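PDB 3DWA: subtilase cytotoxin, subunit B from Escherichia coli, which forms the pentameric receptor-binding part of an AB5 toxin and probably recognises host-cell glycans, including one of non-human origin. Local coordinates for residues P28-I32 with F88-T93. Residues are numbered along the deposited sequence; the frame is centred on the assembly and turned at random.
Sequences PYFCI and FVKALT
Tyr29 and Phe88 form a T-shaped pair: ring centroids lie 5.0 Å apart, the planes stand at 73°, and the edge of Phe88 is directed at the centre of one tyrosine face. Followed outward from CB, Tyr29 has CG placed between its backbone N and carbonyl carbon (chi1 71°), which carries the ring toward the helix end. Tyr29 CD1 then lies 4.1 Å from Phe88 CZ. Tyr29 CD2 and Tyr29 CE2 face Phe88 CE1, the latter at 3.8 Å. Tyr29 CE1 reaches Leu92 CD1 at 3.7 Å. Tyr29 CZ sits 3.7 Å from Phe88 CE1, the carbon over mid-ring. At the tip, Tyr29 OH passes 3.8 Å from Leu92 CD1 and hydrogen-bonds to Trp2 NE1 of a second subunit. Leu92 CD1 also rests over the rim of a Phe88 face, whereas Leu92 CD2 meets Cys31 SG at 4.1 Å. Cys31 SG, disulfide-linked to Cys45, lies 3.9 Å from Thr93 CG2. No hydrogen bond joins the two segments. Apolar contacts therefore pack the end of helix 86-91 onto strand 27-35, flanked by 14-24 and 41-47 in a sheet consistent with the OB-fold of AB5 B subunits, and Tyr29 adds a polar link across the subunit interface.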
loop_
_atom_site.group_PDB
_atom_site.type_symbol
_atom_site.label_atom_id
_atom_site.label_comp_id
_atom_site.label_asym_id
_atom_site.label_seq_id
_atom_site.Cartn_x
_atom_site.Cartn_y
_atom_site.Cartn_z
ATOM N N PRO C 28 14.854 8.291 4.758
ATOM C CA PRO C 28 14.192 8.504 3.483
ATOM C C PRO C 28 13.467 9.868 3.486
ATOM O O PRO C 28 12.974 10.291 4.524
ATOM C CB PRO C 28 13.146 7.380 3.453
ATOM C CG PRO C 28 12.897 7.054 4.881
ATOM C CD PRO C 28 14.249 7.158 5.497
ATOM N N TYR C 29 13.430 10.548 2.333
ATOM C CA TYR C 29 12.576 11.759 2.179
ATOM C C TYR C 29 11.936 11.781 0.788
ATOM O O TYR C 29 12.339 11.018 -0.094
ATOM C CB TYR C 29 13.378 13.083 2.388
ATOM C CG TYR C 29 14.326 13.371 1.245
ATOM C CD1 TYR C 29 13.905 14.082 0.093
ATOM C CD2 TYR C 29 15.623 12.955 1.316
ATOM C CE1 TYR C 29 14.779 14.307 -0.966
ATOM C CE2 TYR C 29 16.508 13.177 0.291
ATOM C CZ TYR C 29 16.081 13.872 -0.845
ATOM O OH TYR C 29 16.976 14.054 -1.851
ATOM N N PHE C 30 10.919 12.623 0.613
ATOM C CA PHE C 30 10.399 12.915 -0.724
ATOM C C PHE C 30 10.111 14.418 -0.773
ATOM O O PHE C 30 9.943 15.065 0.268
ATOM C CB PHE C 30 9.156 12.031 -1.089
ATOM C CG PHE C 30 7.872 12.468 -0.415
ATOM C CD1 PHE C 30 6.984 13.328 -1.075
ATOM C CD2 PHE C 30 7.541 12.002 0.871
ATOM C CE1 PHE C 30 5.816 13.775 -0.436
ATOM C CE2 PHE C 30 6.392 12.439 1.507
ATOM C CZ PHE C 30 5.509 13.314 0.842
ATOM N N CYS C 31 10.078 14.972 -1.972
ATOM C CA CYS C 31 9.817 16.375 -2.178
ATOM C C CYS C 31 8.823 16.420 -3.334
ATOM O O CYS C 31 8.930 15.642 -4.273
ATOM C CB CYS C 31 11.144 17.126 -2.502
ATOM S SG CYS C 31 10.969 18.978 -2.540
ATOM N N ILE C 32 7.818 17.280 -3.239
ATOM C CA ILE C 32 6.904 17.502 -4.367
ATOM C C ILE C 32 7.049 18.924 -4.902
ATOM O O ILE C 32 7.459 19.807 -4.179
ATOM C CB ILE C 32 5.435 17.268 -3.960
ATOM C CG1 ILE C 32 5.095 18.110 -2.732
ATOM C CG2 ILE C 32 5.179 15.772 -3.695
ATOM C CD1 ILE C 32 3.657 17.991 -2.292
ATOM N N PHE C 88 21.088 20.805 0.389
ATOM C CA PHE C 88 19.718 20.301 0.301
ATOM C C PHE C 88 18.727 21.442 0.052
ATOM O O PHE C 88 17.838 21.334 -0.809
ATOM C CB PHE C 88 19.364 19.555 1.569
ATOM C CG PHE C 88 18.023 18.881 1.533
ATOM C CD1 PHE C 88 17.944 17.522 1.318
ATOM C CD2 PHE C 88 16.826 19.607 1.755
ATOM C CE1 PHE C 88 16.697 16.880 1.303
ATOM C CE2 PHE C 88 15.579 18.953 1.761
ATOM C CZ PHE C 88 15.534 17.574 1.529
ATOM N N VAL C 89 18.906 22.534 0.794
ATOM C CA VAL C 89 18.053 23.709 0.647
ATOM C C VAL C 89 18.173 24.329 -0.754
ATOM O O VAL C 89 17.164 24.749 -1.314
ATOM C CB VAL C 89 18.299 24.720 1.767
ATOM C CG1 VAL C 89 17.523 26.019 1.528
ATOM C CG2 VAL C 89 17.929 24.113 3.103
ATOM N N LYS C 90 19.383 24.320 -1.334
ATOM C CA LYS C 90 19.627 24.912 -2.672
ATOM C C LYS C 90 18.983 24.114 -3.811
ATOM O O LYS C 90 18.363 24.681 -4.717
ATOM C CB LYS C 90 21.136 25.029 -2.964
ATOM C CG LYS C 90 21.422 25.713 -4.321
ATOM C CD LYS C 90 22.867 25.585 -4.825
ATOM C CE LYS C 90 23.682 26.806 -4.426
ATOM N NZ LYS C 90 23.863 26.818 -2.929
ATOM N N ALA C 91 19.179 22.793 -3.770
ATOM C CA ALA C 91 18.626 21.879 -4.748
ATOM C C ALA C 91 17.107 21.778 -4.662
ATOM O O ALA C 91 16.418 21.683 -5.685
ATOM C CB ALA C 91 19.270 20.500 -4.579
ATOM N N LEU C 92 16.595 21.782 -3.437
ATOM C CA LEU C 92 15.206 21.427 -3.159
ATOM C C LEU C 92 14.490 22.585 -2.482
ATOM O O LEU C 92 14.071 23.512 -3.151
ATOM C CB LEU C 92 15.128 20.122 -2.329
ATOM C CG LEU C 92 15.616 18.863 -3.057
ATOM C CD1 LEU C 92 15.742 17.682 -2.063
ATOM C CD2 LEU C 92 14.654 18.516 -4.206
ATOM N N THR C 93 14.353 22.548 -1.157
ATOM C CA THR C 93 13.623 23.605 -0.442
ATOM C C THR C 93 13.875 23.475 1.061
ATOM O O THR C 93 14.277 22.397 1.523
ATOM C CB THR C 93 12.087 23.529 -0.763
ATOM O OG1 THR C 93 11.385 24.510 -0.030
ATOM C CG2 THR C 93 11.497 22.207 -0.410
#